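PDB 4AIB: ornithine decarboxylase from Entamoeba histolytica, which probably catalyses the pyridoxal phosphate-dependent decarboxylation of L-ornithine to putrescine, a step of polyamine biosynthesis, as a homodimer. Local coordinates for residues Pro93-Lys103 with Gly115-Glu126. Numbering follows the deposited sequence.
Sequences PEDITYSQTFK and GINHTIVDSIDE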
loop_
_atom_site.group_PDB
_atom_site.type_symbol
_atom_site.label_atom_id
_atom_site.label_comp_id
_atom_site.label_asym_id
_atom_site.label_seq_id
_atom_site.Cartn_x
_atom_site.Cartn_y
_atom_site.Cartn_z
ATOM N N PRO A 93 14.716 -25.261 -7.759
ATOM C CA PRO A 93 15.083 -24.458 -6.584
ATOM C C PRO A 93 16.506 -23.892 -6.600
ATOM O O PRO A 93 16.800 -22.978 -5.829
ATOM C CB PRO A 93 14.922 -25.443 -5.416
ATOM C CG PRO A 93 14.952 -26.797 -6.037
ATOM C CD PRO A 93 14.288 -26.615 -7.366
ATOM N N GLU A 94 17.372 -24.429 -7.459
ATOM C CA GLU A 94 18.750 -23.942 -7.591
ATOM C C GLU A 94 18.817 -22.565 -8.252
ATOM O O GLU A 94 19.727 -21.780 -7.977
ATOM C CB GLU A 94 19.614 -24.942 -8.367
ATOM C CG GLU A 94 19.982 -26.201 -7.591
ATOM C CD GLU A 94 20.969 -25.947 -6.461
ATOM O OE1 GLU A 94 21.911 -25.145 -6.645
ATOM O OE2 GLU A 94 20.807 -26.561 -5.385
ATOM N N ASP A 95 17.848 -22.281 -9.120
ATOM C CA ASP A 95 17.756 -20.988 -9.796
ATOM C C ASP A 95 17.242 -19.887 -8.868
ATOM O O ASP A 95 17.348 -18.700 -9.183
ATOM C CB ASP A 95 16.856 -21.093 -11.033
ATOM C CG ASP A 95 17.395 -22.062 -12.074
ATOM O OD1 ASP A 95 18.619 -22.058 -12.328
ATOM O OD2 ASP A 95 16.586 -22.823 -12.646
ATOM N N ILE A 96 16.692 -20.292 -7.724
ATOM C CA ILE A 96 16.112 -19.366 -6.751
ATOM C C ILE A 96 17.155 -18.902 -5.732
ATOM O O ILE A 96 17.981 -19.690 -5.268
ATOM C CB ILE A 96 14.913 -20.010 -6.014
ATOM C CG1 ILE A 96 13.867 -20.509 -7.018
ATOM C CG2 ILE A 96 14.285 -19.031 -5.028
ATOM C CD1 ILE A 96 12.823 -21.435 -6.427
ATOM N N THR A 97 17.116 -17.614 -5.400
ATOM C CA THR A 97 17.917 -17.074 -4.301
ATOM C C THR A 97 17.024 -16.375 -3.267
ATOM O O THR A 97 16.360 -15.382 -3.566
ATOM C CB THR A 97 19.072 -16.160 -4.792
ATOM O OG1 THR A 97 19.663 -15.485 -3.674
ATOM C CG2 THR A 97 18.589 -15.127 -5.811
ATOM N N TYR A 98 17.004 -16.916 -2.052
ATOM C CA TYR A 98 16.173 -16.381 -0.977
ATOM C C TYR A 98 16.768 -15.082 -0.433
ATOM O O TYR A 98 17.468 -15.078 0.583
ATOM C CB TYR A 98 15.988 -17.432 0.127
ATOM C CG TYR A 98 14.915 -17.120 1.154
ATOM C CD1 TYR A 98 13.984 -16.098 0.947
ATOM C CD2 TYR A 98 14.808 -17.876 2.319
ATOM C CE1 TYR A 98 13.001 -15.823 1.884
ATOM C CE2 TYR A 98 13.825 -17.612 3.260
ATOM C CZ TYR A 98 12.926 -16.585 3.038
ATOM O OH TYR A 98 11.948 -16.317 3.967
ATOM N N SER A 99 16.480 -13.985 -1.130
ATOM C CA SER A 99 17.016 -12.669 -0.788
ATOM C C SER A 99 16.205 -11.986 0.310
ATOM O O SER A 99 15.387 -11.101 0.046
ATOM C CB SER A 99 17.099 -11.777 -2.031
ATOM O OG SER A 99 15.813 -11.529 -2.573
ATOM N N GLN A 100 16.437 -12.417 1.544
ATOM C CA GLN A 100 15.823 -11.797 2.707
ATOM C C GLN A 100 16.850 -11.724 3.827
ATOM O O GLN A 100 17.324 -12.751 4.317
ATOM C CB GLN A 100 14.573 -12.571 3.142
ATOM C CG GLN A 100 13.836 -11.982 4.339
ATOM C CD GLN A 100 13.448 -10.525 4.150
ATOM O OE1 GLN A 100 13.833 -9.664 4.942
ATOM N NE2 GLN A 100 12.686 -10.242 3.098
ATOM N N THR A 101 17.194 -10.497 4.210
ATOM C CA THR A 101 18.210 -10.246 5.233
ATOM C C THR A 101 17.794 -10.780 6.601
ATOM O O THR A 101 18.616 -11.331 7.333
ATOM C CB THR A 101 18.556 -8.746 5.342
ATOM O OG1 THR A 101 17.352 -7.977 5.460
ATOM C CG2 THR A 101 19.330 -8.284 4.116
ATOM N N PHE A 102 16.516 -10.620 6.936
ATOM C CA PHE A 102 15.976 -11.137 8.190
ATOM C C PHE A 102 14.766 -12.034 7.941
ATOM O O PHE A 102 13.658 -11.558 7.674
ATOM C CB PHE A 102 15.647 -9.994 9.156
ATOM C CG PHE A 102 16.854 -9.219 9.609
ATOM C CD1 PHE A 102 17.741 -9.762 10.535
ATOM C CD2 PHE A 102 17.109 -7.945 9.109
ATOM C CE1 PHE A 102 18.855 -9.051 10.955
ATOM C CE2 PHE A 102 18.222 -7.230 9.526
ATOM C CZ PHE A 102 19.096 -7.784 10.449
ATOM N N LYS A 103 15.002 -13.339 8.034
ATOM C CA LYS A 103 14.008 -14.349 7.690
ATOM C C LYS A 103 13.255 -14.850 8.920
ATOM O O LYS A 103 13.864 -15.061 9.972
ATOM C CB LYS A 103 14.682 -15.529 6.983
ATOM C CG LYS A 103 15.399 -15.161 5.692
ATOM C CD LYS A 103 16.368 -16.247 5.240
ATOM C CE LYS A 103 17.701 -16.177 5.971
ATOM N NZ LYS A 103 18.492 -14.967 5.608
ATOM N N GLY A 115 13.875 -27.098 -0.775
ATOM C CA GLY A 115 15.082 -27.300 -1.574
ATOM C C GLY A 115 15.890 -26.046 -1.848
ATOM O O GLY A 115 16.811 -26.068 -2.667
ATOM N N ILE A 116 15.547 -24.954 -1.165
ATOM C CA ILE A 116 16.256 -23.682 -1.314
ATOM C C ILE A 116 17.637 -23.776 -0.670
ATOM O O ILE A 116 17.775 -24.254 0.459
ATOM C CB ILE A 116 15.447 -22.497 -0.724
ATOM C CG1 ILE A 116 14.043 -22.421 -1.350
ATOM C CG2 ILE A 116 16.197 -21.177 -0.878
ATOM C CD1 ILE A 116 14.009 -22.299 -2.864
ATOM N N ASN A 117 18.650 -23.318 -1.401
ATOM C CA ASN A 117 20.046 -23.493 -1.012
ATOM C C ASN A 117 20.859 -22.190 -1.000
ATOM O O ASN A 117 22.043 -22.191 -0.651
ATOM C CB ASN A 117 20.707 -24.520 -1.940
ATOM C CG ASN A 117 21.958 -25.134 -1.343
ATOM O OD1 ASN A 117 21.945 -25.636 -0.218
ATOM N ND2 ASN A 117 23.048 -25.106 -2.101
ATOM N N HIS A 118 20.224 -21.082 -1.379
ATOM C CA HIS A 118 20.914 -19.793 -1.451
ATOM C C HIS A 118 20.157 -18.692 -0.761
ATOM O O HIS A 118 18.988 -18.445 -1.063
ATOM C CB HIS A 118 21.208 -19.421 -2.904
ATOM C CG HIS A 118 21.955 -20.490 -3.670
ATOM N ND1 HIS A 118 23.177 -20.920 -3.307
ATOM C CD2 HIS A 118 21.607 -21.212 -4.810
ATOM C CE1 HIS A 118 23.592 -21.869 -4.166
ATOM N NE2 HIS A 118 22.631 -22.046 -5.087
ATOM N N THR A 119 20.827 -18.021 0.175
ATOM C CA THR A 119 20.226 -16.927 0.943
ATOM C C THR A 119 21.237 -15.818 1.270
ATOM O O THR A 119 22.434 -15.972 1.026
ATOM C CB THR A 119 19.543 -17.439 2.234
ATOM O OG1 THR A 119 18.807 -16.373 2.843
ATOM C CG2 THR A 119 20.569 -17.981 3.225
ATOM N N ILE A 120 20.744 -14.708 1.819
ATOM C CA ILE A 120 21.580 -13.539 2.119
ATOM C C ILE A 120 21.556 -13.182 3.610
ATOM O O ILE A 120 20.552 -13.399 4.295
ATOM C CB ILE A 120 21.179 -12.321 1.247
ATOM C CG1 ILE A 120 21.298 -12.670 -0.244
ATOM C CG2 ILE A 120 22.038 -11.101 1.569
ATOM C CD1 ILE A 120 20.683 -11.657 -1.187
ATOM N N VAL A 121 22.675 -12.644 4.099
ATOM C CA VAL A 121 22.848 -12.266 5.502
ATOM C C VAL A 121 23.557 -10.913 5.627
ATOM O O VAL A 121 24.477 -10.616 4.863
ATOM C CB VAL A 121 23.657 -13.346 6.261
ATOM C CG1 VAL A 121 24.289 -12.787 7.527
ATOM C CG2 VAL A 121 22.779 -14.540 6.590
ATOM N N ASP A 122 23.119 -10.098 6.587
ATOM C CA ASP A 122 23.820 -8.857 6.937
ATOM C C ASP A 122 23.914 -8.611 8.453
ATOM O O ASP A 122 24.043 -7.468 8.905
ATOM C CB ASP A 122 23.223 -7.646 6.195
ATOM C CG ASP A 122 21.795 -7.320 6.621
ATOM O OD1 ASP A 122 21.093 -8.198 7.164
ATOM O OD2 ASP A 122 21.369 -6.168 6.396
ATOM N N SER A 123 23.861 -9.694 9.229
ATOM C CA SER A 123 23.951 -9.621 10.690
ATOM C C SER A 123 24.551 -10.889 11.293
ATOM O O SER A 123 24.478 -11.962 10.693
ATOM C CB SER A 123 22.569 -9.367 11.299
ATOM O OG SER A 123 21.729 -10.496 11.135
ATOM N N ILE A 124 25.132 -10.756 12.484
ATOM C CA ILE A 124 25.699 -11.893 13.218
ATOM C C ILE A 124 24.607 -12.862 13.700
ATOM O O ILE A 124 24.844 -14.068 13.814
ATOM C CB ILE A 124 26.603 -11.425 14.394
ATOM C CG1 ILE A 124 27.366 -12.606 15.011
ATOM C CG2 ILE A 124 25.803 -10.669 15.449
ATOM C CD1 ILE A 124 28.561 -12.212 15.854
ATOM N N ASP A 125 23.415 -12.327 13.960
ATOM C CA ASP A 125 22.288 -13.126 14.437
ATOM C C ASP A 125 21.740 -14.067 13.364
ATOM O O ASP A 125 21.393 -15.210 13.661
ATOM C CB ASP A 125 21.170 -12.222 14.968
ATOM C CG ASP A 125 20.004 -13.009 15.543
ATOM O OD1 ASP A 125 20.216 -13.784 16.500
ATOM O OD2 ASP A 125 18.877 -12.861 15.028
ATOM N N GLU A 126 21.667 -13.579 12.125
ATOM C CA GLU A 126 21.139 -14.364 11.007
ATOM C C GLU A 126 22.073 -15.509 10.614
ATOM O O GLU A 126 21.617 -16.546 10.131
ATOM C CB GLU A 126 20.859 -13.466 9.798
ATOM C CG GLU A 126 19.827 -14.020 8.821
ATOM C CD GLU A 126 18.392 -13.840 9.289
ATOM O OE1 GLU A 126 18.146 -13.028 10.206
ATOM O OE2 GLU A 126 17.498 -14.509 8.729
HETATM O O HOH W 1 18.650 -22.052 -3.732
HETATM O O HOH W 2 21.275 -10.652 8.458
#
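The ammonium group of K103 is gripped by partners of both segments: NZ donates to Q100 O at 2.8 Å, nearly in line with that carbonyl, meets T119 OG1 tip to tip at 3.1 Å, and forms a salt bridge with E126 OE2. The lysine chain bends at its last two torsions (chi3 -81°, chi4 -68°), which curls NZ back toward Q100. The Q100 side chain lies about 6 Å from that of K57, probably the cofactor lysine, and packs on C334 of the second subunit, the likely proton donor. E126 OE2 also takes the backbone N-H of K103 at 2.8 Å, on its syn side but 35° out of the carboxylate plane, while E126 OE1 pairs with K129. T119 OG1 donates to Y98 O at 2.9 Å, in the carbonyl plane. Here Y98 and T119 form a single parallel bridge, with Y98 N bonded to H118 O. Strands 96-98 and 118-121, joined through helix 105-114, form a right-handed beta-alpha-beta unit and close the eight-stranded parallel barrel of the TIM-like pyridoxal-binding domain. Toward the G115 end, I116 CD1 lies 3.9 Å from I96 CD1, with V86 and I83 of helix 80-88 against them. The H118 ring turns its edge to E94 O and I96 O, and its ND1 is bonded to D180. At the other end, the D122 carboxylate lies against CB and CG2 of T101, with OD2 salt-bridged to R277 of the second subunit. A water ties T101 O to D122 N and S123 OG, which also caps helix 124-133 by accepting from E126 N.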